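Local coordinates for FBP protein (Leishmania major, PDB 5OFU) that probably hydrolyses fructose 1,6-bisphosphate to fructose 6-phosphate and phosphate with the help of divalent metal ions, and forms a homotetramer that binds AMP, at residues K278-Y283 and H315-V320; S96-Q101 and F117-G122. All coordinates share one frame; numbering follows the deposited sequence.

Contact 1: residues K278-Y283 and H315-V320. With F6P (6-O-phosphono-beta-D-fructofuranose), chain F.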
loop_
_atom_site.group_PDB
_atom_site.type_symbol
_atom_site.label_atom_id
_atom_site.label_comp_id
_atom_site.label_asym_id
_atom_site.label_seq_id
_atom_site.Cartn_x
_atom_site.Cartn_y
_atom_site.Cartn_z
ATOM N N LYS A 278 25.563 -25.701 12.829
ATOM C CA LYS A 278 24.370 -25.798 11.977
ATOM C C LYS A 278 24.454 -24.997 10.660
ATOM O O LYS A 278 23.989 -25.468 9.629
ATOM C CB LYS A 278 23.119 -25.361 12.746
ATOM C CG LYS A 278 21.831 -25.668 12.010
ATOM C CD LYS A 278 20.626 -25.031 12.675
ATOM C CE LYS A 278 19.372 -25.312 11.858
ATOM N NZ LYS A 278 18.194 -24.571 12.371
ATOM N N LEU A 279 24.997 -23.785 10.706
ATOM C CA LEU A 279 24.801 -22.825 9.618
ATOM C C LEU A 279 25.697 -23.161 8.437
ATOM O O LEU A 279 26.861 -23.501 8.624
ATOM C CB LEU A 279 25.063 -21.394 10.092
ATOM C CG LEU A 279 24.362 -20.977 11.394
ATOM C CD1 LEU A 279 24.625 -19.511 11.669
ATOM C CD2 LEU A 279 22.867 -21.255 11.363
ATOM N N ARG A 280 25.144 -23.063 7.225
ATOM C CA ARG A 280 25.890 -23.354 6.004
ATOM C C ARG A 280 26.907 -22.264 5.669
ATOM O O ARG A 280 26.653 -21.075 5.883
ATOM C CB ARG A 280 24.959 -23.568 4.815
ATOM C CG ARG A 280 24.553 -25.017 4.590
ATOM C CD ARG A 280 23.710 -25.553 5.723
ATOM N NE ARG A 280 22.633 -26.434 5.243
ATOM C CZ ARG A 280 22.711 -27.752 5.061
ATOM N NH1 ARG A 280 23.830 -28.432 5.315
ATOM N NH2 ARG A 280 21.633 -28.389 4.619
ATOM N N LEU A 281 28.063 -22.688 5.148
ATOM C CA LEU A 281 29.185 -21.779 4.897
ATOM C C LEU A 281 28.896 -20.845 3.729
ATOM O O LEU A 281 28.976 -19.634 3.879
ATOM C CB LEU A 281 30.481 -22.561 4.653
ATOM C CG LEU A 281 31.776 -21.762 4.407
ATOM C CD1 LEU A 281 32.136 -20.842 5.559
ATOM C CD2 LEU A 281 32.923 -22.719 4.128
ATOM N N LEU A 282 28.570 -21.421 2.577
ATOM C CA LEU A 282 28.313 -20.640 1.354
ATOM C C LEU A 282 27.053 -19.777 1.407
ATOM O O LEU A 282 27.046 -18.631 0.924
ATOM C CB LEU A 282 28.144 -21.561 0.152
ATOM C CG LEU A 282 29.387 -22.049 -0.555
ATOM C CD1 LEU A 282 28.940 -23.034 -1.624
ATOM C CD2 LEU A 282 30.164 -20.890 -1.164
ATOM N N TYR A 283 25.993 -20.352 1.973
ATOM C CA TYR A 283 24.659 -19.780 1.899
ATOM C C TYR A 283 24.377 -18.715 2.968
ATOM O O TYR A 283 23.617 -17.789 2.710
ATOM C CB TYR A 283 23.618 -20.905 1.979
ATOM C CG TYR A 283 23.743 -21.955 0.887
ATOM C CD1 TYR A 283 23.271 -21.705 -0.393
ATOM C CD2 TYR A 283 24.315 -23.208 1.138
ATOM C CE1 TYR A 283 23.374 -22.660 -1.394
ATOM C CE2 TYR A 283 24.424 -24.170 0.137
ATOM C CZ TYR A 283 23.946 -23.886 -1.131
ATOM O OH TYR A 283 24.025 -24.801 -2.154
ATOM N N HIS A 315 27.240 -28.025 0.783
ATOM C CA HIS A 315 26.410 -27.790 1.963
ATOM C C HIS A 315 27.194 -27.873 3.271
ATOM O O HIS A 315 26.666 -28.279 4.307
ATOM C CB HIS A 315 25.208 -28.739 1.922
ATOM C CG HIS A 315 24.244 -28.413 0.829
ATOM N ND1 HIS A 315 23.296 -27.424 0.951
ATOM C CD2 HIS A 315 24.116 -28.901 -0.429
ATOM C CE1 HIS A 315 22.608 -27.325 -0.174
ATOM N NE2 HIS A 315 23.085 -28.210 -1.029
ATOM N N GLN A 316 28.457 -27.461 3.218
ATOM C CA GLN A 316 29.366 -27.507 4.360
ATOM C C GLN A 316 28.856 -26.625 5.491
ATOM O O GLN A 316 28.486 -25.485 5.261
ATOM C CB GLN A 316 30.747 -27.021 3.925
ATOM C CG GLN A 316 31.845 -27.042 4.979
ATOM C CD GLN A 316 33.168 -26.519 4.433
ATOM O OE1 GLN A 316 33.407 -26.523 3.231
ATOM N NE2 GLN A 316 34.039 -26.072 5.326
ATOM N N ARG A 317 28.869 -27.156 6.706
ATOM C CA ARG A 317 28.456 -26.405 7.876
ATOM C C ARG A 317 29.664 -25.831 8.586
ATOM O O ARG A 317 30.782 -26.271 8.359
ATOM C CB ARG A 317 27.670 -27.298 8.819
ATOM C CG ARG A 317 26.364 -27.810 8.227
ATOM C CD ARG A 317 25.666 -28.709 9.231
ATOM N NE ARG A 317 24.591 -29.496 8.648
ATOM C CZ ARG A 317 23.342 -29.081 8.454
ATOM N NH1 ARG A 317 22.961 -27.848 8.775
ATOM N NH2 ARG A 317 22.463 -29.912 7.904
ATOM N N THR A 318 29.425 -24.833 9.431
ATOM C CA THR A 318 30.466 -24.222 10.268
ATOM C C THR A 318 29.858 -23.609 11.516
ATOM O O THR A 318 28.745 -23.090 11.469
ATOM C CB THR A 318 31.251 -23.116 9.536
ATOM O OG1 THR A 318 32.096 -22.428 10.462
ATOM C CG2 THR A 318 30.321 -22.095 8.875
ATOM N N PRO A 319 30.572 -23.696 12.650
ATOM C CA PRO A 319 30.114 -22.912 13.793
ATOM C C PRO A 319 30.339 -21.436 13.519
ATOM O O PRO A 319 31.165 -21.102 12.657
ATOM C CB PRO A 319 31.005 -23.402 14.938
ATOM C CG PRO A 319 32.210 -23.960 14.286
ATOM C CD PRO A 319 31.751 -24.523 12.979
ATOM N N VAL A 320 29.609 -20.564 14.216
ATOM C CA VAL A 320 29.805 -19.124 14.064
ATOM C C VAL A 320 29.873 -18.415 15.394
ATOM O O VAL A 320 29.169 -18.781 16.321
ATOM C CB VAL A 320 28.723 -18.462 13.161
ATOM C CG1 VAL A 320 28.707 -19.108 11.785
ATOM C CG2 VAL A 320 27.345 -18.520 13.777
HETATM O O1 F6P F . 18.600 -22.928 9.443
HETATM C C1 F6P F . 19.097 -21.607 9.699
HETATM C C2 F6P F . 18.295 -20.980 10.832
HETATM O O2 F6P F . 16.930 -20.861 10.408
HETATM C C3 F6P F . 18.844 -19.622 11.265
HETATM O O3 F6P F . 18.070 -18.532 10.765
HETATM C C4 F6P F . 18.812 -19.637 12.780
HETATM O O4 F6P F . 19.923 -18.971 13.377
HETATM C C5 F6P F . 18.829 -21.108 13.126
HETATM O O5 F6P F . 18.369 -21.830 11.980
HETATM C C6 F6P F . 17.935 -21.422 14.307
HETATM O O6 F6P F . 18.297 -22.731 14.739
HETATM P P F6P F . 17.778 -23.341 16.132
HETATM O O1P F6P F . 16.325 -23.673 15.877
HETATM O O2P F6P F . 18.017 -22.236 17.138
HETATM O O3P F6P F . 18.643 -24.560 16.260
HETATM O O HOH W 1 26.567 -23.203 13.202
HETATM O O HOH W 2 27.694 -24.352 2.647
#

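Contact 2: residues S96-Q101 and F117-G122. With F6P (6-O-phosphono-beta-D-fructofuranose), chain F.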
loop_
_atom_site.group_PDB
_atom_site.type_symbol
_atom_site.label_atom_id
_atom_site.label_comp_id
_atom_site.label_asym_id
_atom_site.label_seq_id
_atom_site.Cartn_x
_atom_site.Cartn_y
_atom_site.Cartn_z
ATOM N N SER A 96 20.504 -22.337 -4.187
ATOM C CA SER A 96 19.532 -22.093 -3.106
ATOM C C SER A 96 19.829 -23.073 -2.007
ATOM O O SER A 96 19.985 -24.259 -2.282
ATOM C CB SER A 96 18.096 -22.295 -3.583
ATOM O OG SER A 96 17.208 -22.214 -2.486
ATOM N N GLU A 97 19.905 -22.594 -0.769
ATOM C CA GLU A 97 20.181 -23.474 0.379
ATOM C C GLU A 97 19.231 -24.667 0.463
ATOM O O GLU A 97 19.651 -25.769 0.791
ATOM C CB GLU A 97 20.143 -22.692 1.692
ATOM C CG GLU A 97 20.251 -23.586 2.921
ATOM C CD GLU A 97 20.796 -22.882 4.137
ATOM O OE1 GLU A 97 20.569 -21.667 4.296
ATOM O OE2 GLU A 97 21.439 -23.563 4.957
ATOM N N GLU A 98 17.955 -24.430 0.173
ATOM C CA GLU A 98 16.927 -25.483 0.216
ATOM C C GLU A 98 17.195 -26.650 -0.738
ATOM O O GLU A 98 16.936 -27.800 -0.391
ATOM C CB GLU A 98 15.535 -24.878 -0.066
ATOM C CG GLU A 98 14.898 -24.227 1.160
ATOM C CD GLU A 98 14.148 -22.938 0.853
ATOM O OE1 GLU A 98 13.449 -22.848 -0.188
ATOM O OE2 GLU A 98 14.251 -22.007 1.677
ATOM N N GLU A 99 17.704 -26.347 -1.929
ATOM C CA GLU A 99 17.873 -27.347 -2.982
ATOM C C GLU A 99 19.217 -28.082 -2.869
ATOM O O GLU A 99 20.227 -27.505 -2.467
ATOM C CB GLU A 99 17.732 -26.675 -4.357
ATOM C CG GLU A 99 16.391 -25.983 -4.577
ATOM C CD GLU A 99 16.296 -25.254 -5.906
ATOM O OE1 GLU A 99 17.142 -25.481 -6.806
ATOM O OE2 GLU A 99 15.355 -24.448 -6.065
ATOM N N GLU A 100 19.231 -29.339 -3.293
ATOM C CA GLU A 100 20.425 -30.183 -3.190
ATOM C C GLU A 100 21.537 -29.837 -4.200
ATOM O O GLU A 100 22.717 -29.973 -3.898
ATOM C CB GLU A 100 20.036 -31.663 -3.302
ATOM C CG GLU A 100 19.936 -32.376 -1.993
ATOM C CD GLU A 100 19.368 -33.780 -2.098
ATOM O OE1 GLU A 100 18.669 -34.106 -3.088
ATOM O OE2 GLU A 100 19.626 -34.572 -1.177
ATOM N N GLN A 101 21.151 -29.397 -5.393
ATOM C CA GLN A 101 22.082 -29.109 -6.481
ATOM C C GLN A 101 22.107 -27.627 -6.811
ATOM O O GLN A 101 21.172 -26.878 -6.494
ATOM C CB GLN A 101 21.663 -29.883 -7.741
ATOM C CG GLN A 101 21.213 -31.327 -7.484
ATOM C CD GLN A 101 21.646 -32.306 -8.560
ATOM O OE1 GLN A 101 22.315 -31.946 -9.532
ATOM N NE2 GLN A 101 21.283 -33.567 -8.372
ATOM N N PHE A 117 22.351 -18.276 -2.053
ATOM C CA PHE A 117 21.376 -17.588 -1.237
ATOM C C PHE A 117 20.513 -18.525 -0.413
ATOM O O PHE A 117 20.306 -19.686 -0.771
ATOM C CB PHE A 117 20.489 -16.697 -2.121
ATOM C CG PHE A 117 19.687 -17.453 -3.138
ATOM C CD1 PHE A 117 20.258 -17.838 -4.337
ATOM C CD2 PHE A 117 18.365 -17.782 -2.896
ATOM C CE1 PHE A 117 19.528 -18.542 -5.276
ATOM C CE2 PHE A 117 17.621 -18.479 -3.843
ATOM C CZ PHE A 117 18.202 -18.857 -5.036
ATOM N N ASP A 118 20.023 -17.992 0.699
ATOM C CA ASP A 118 18.941 -18.590 1.460
ATOM C C ASP A 118 17.773 -17.611 1.314
ATOM O O ASP A 118 17.839 -16.511 1.853
ATOM C CB ASP A 118 19.357 -18.754 2.922
ATOM C CG ASP A 118 18.292 -19.441 3.768
ATOM O OD1 ASP A 118 17.185 -19.700 3.238
ATOM O OD2 ASP A 118 18.568 -19.707 4.970
ATOM N N PRO A 119 16.725 -17.988 0.561
ATOM C CA PRO A 119 15.663 -17.027 0.238
ATOM C C PRO A 119 14.715 -16.705 1.386
ATOM O O PRO A 119 14.104 -15.638 1.376
ATOM C CB PRO A 119 14.902 -17.713 -0.896
ATOM C CG PRO A 119 15.104 -19.160 -0.648
ATOM C CD PRO A 119 16.486 -19.299 -0.067
ATOM N N LEU A 120 14.571 -17.630 2.339
ATOM C CA LEU A 120 13.728 -17.423 3.514
ATOM C C LEU A 120 14.360 -18.073 4.741
ATOM O O LEU A 120 14.044 -19.196 5.129
ATOM C CB LEU A 120 12.301 -17.920 3.263
ATOM C CG LEU A 120 11.236 -17.450 4.257
ATOM C CD1 LEU A 120 11.150 -15.934 4.330
ATOM C CD2 LEU A 120 9.876 -18.022 3.878
ATOM N N ASP A 121 15.277 -17.323 5.332
ATOM C CA ASP A 121 15.946 -17.673 6.567
ATOM C C ASP A 121 15.016 -17.490 7.759
ATOM O O ASP A 121 14.238 -16.538 7.807
ATOM C CB ASP A 121 17.191 -16.794 6.719
ATOM C CG ASP A 121 17.879 -16.964 8.049
ATOM O OD1 ASP A 121 18.654 -17.940 8.211
ATOM O OD2 ASP A 121 17.663 -16.101 8.931
ATOM N N GLY A 122 15.137 -18.393 8.733
ATOM C CA GLY A 122 14.317 -18.376 9.945
ATOM C C GLY A 122 12.973 -19.028 9.707
ATOM O O GLY A 122 11.956 -18.537 10.177
HETATM O O1 F6P F . 18.600 -22.928 9.443
HETATM C C1 F6P F . 19.097 -21.607 9.699
HETATM C C2 F6P F . 18.295 -20.980 10.832
HETATM O O2 F6P F . 16.930 -20.861 10.408
HETATM C C3 F6P F . 18.844 -19.622 11.265
HETATM O O3 F6P F . 18.070 -18.532 10.765
HETATM C C4 F6P F . 18.812 -19.637 12.780
HETATM O O4 F6P F . 19.923 -18.971 13.377
HETATM C C5 F6P F . 18.829 -21.108 13.126
HETATM O O5 F6P F . 18.369 -21.830 11.980
HETATM C C6 F6P F . 17.935 -21.422 14.307
HETATM O O6 F6P F . 18.297 -22.731 14.739
HETATM P P F6P F . 17.778 -23.341 16.132
HETATM O O1P F6P F . 16.325 -23.673 15.877
HETATM O O2P F6P F . 18.017 -22.236 17.138
HETATM O O3P F6P F . 18.643 -24.560 16.260
#

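Contact 1: residues K278-Y283 and H315-V320
Arg-317 runs straight from CG to NE, while Arg-280 bends at chi2 (66°) and again at chi3, and these two shapes bring the guanidinium groups face to face. They stack with centres 3.7 Å apart and planes 11° from parallel. Arg-317 NH1 donates to Lys-278 O at 2.7 Å, in the carbonyl plane and on a lone pair, and the salt bridge from Arg-280 NE to Glu-97 probably eases the closeness of the two cations. On its other face the Arg-280 guanidinium meets CB of His-315. The imidazole of His-315 continues to the ring of Tyr-283; the two planes are within 23° of each other but strongly offset, with centroids 5.1 Å apart.

The backbones beneath pair as two short antiparallel strands with few bonds, in which strand 317-323 also receives strand 265-268 in the mixed sheet of the C-terminal part. Arg-280 is the N-cap of helix 281-294, and just after it Leu-281 N donates to Gln-316 O at 2.8 Å. Thr-318 N reaches Leu-279 O at 3.0 Å. Two waters bridge the segments, one from Leu-279 N to Thr-318 O, the other from Leu-282 N to Gln-316 O. Leu-281 CD2 lies alongside the amide of Gln-316, whose OE1 is held by Thr-312 N. Further along, Leu-279 CD1 packs on Val-320 CG2 at 3.6 Å, the side chains crossing at about a right angle, and both touch Phe-266. At the sugar end, the fully extended Lys-278 carries NZ into the fructose 6-phosphate site, where it donates to the ring oxygen O5 at 2.8 Å and to the phosphate-ester oxygen O6 at 3.0 Å.

Contact 2: residues S96-Q101 and F117-G122
Phe-117 meets Ser-96 first, in a parallel bridge between strands 91-96 and 113-121. Its ring turns one face to Ser-96 CA, a CH-pi contact of 4.1 Å to the centroid, 14° off the normal; Phe-81 of helix 73-87 also stacks with this ring. The carbonyl of Phe-117 accepts the N-H of Glu-97 at 2.9 Å, just where segment 96-101 leaves its strand.

Next comes Asp-118, whose chi1 of -177° puts the carboxylate beside that of Glu-97. Its OD2 lies 2.9 Å from Glu-97 OE1, two acceptors on carboxylates whose planes are 76° apart. Both carboxylates belong to the manganese site, which places the two acceptors side by side; the other oxygen of Glu-97 goes to Arg-280. OD1 of Asp-118 accepts a weak bond from Leu-120 N.

At Pro-119 the chain turns a corner, and Glu-98 OE2 comes to the CG and CD side of the proline, 3.8 Å from CG. Beyond Leu-120, Asp-121 OD1 accepts the sugar hydroxyl O3 at 2.7 Å, and Val-253 N holds its OD2; Gly-122 N lies near the sugar's O2.

Glu-97, Glu-98, Asp-118, Leu-120 and Asp-121, together with Asp-74 and Glu-284, make up the two-manganese site, whose residues Asp-118 to Asp-121 lie in the Asp-Pro-Leu-Asp-Gly-Ser motif of class 1 fructose-1,6-bisphosphatases.

How the contacts relate
Both segments of contact 2 come earlier in the chain than those of contact 1, and the centres of the two contacts lie about 12 Å apart. Contact 2 belongs to the large mixed beta-sheet of the N-terminal domain, contact 1 to the smaller one of the C-terminal domain, so the active site sits where the two halves meet. The sugar phosphate bridges them, bound by Lys-278 of contact 1 and Asp-121 of contact 2, while Arg-247 of the second subunit adds a further bond. A weak hydrogen bond from His-315 NE2 to Glu-100 O also joins the contacts, and Glu-284, from the helix that begins in contact 1, joins the acidic metal cluster of contact 2.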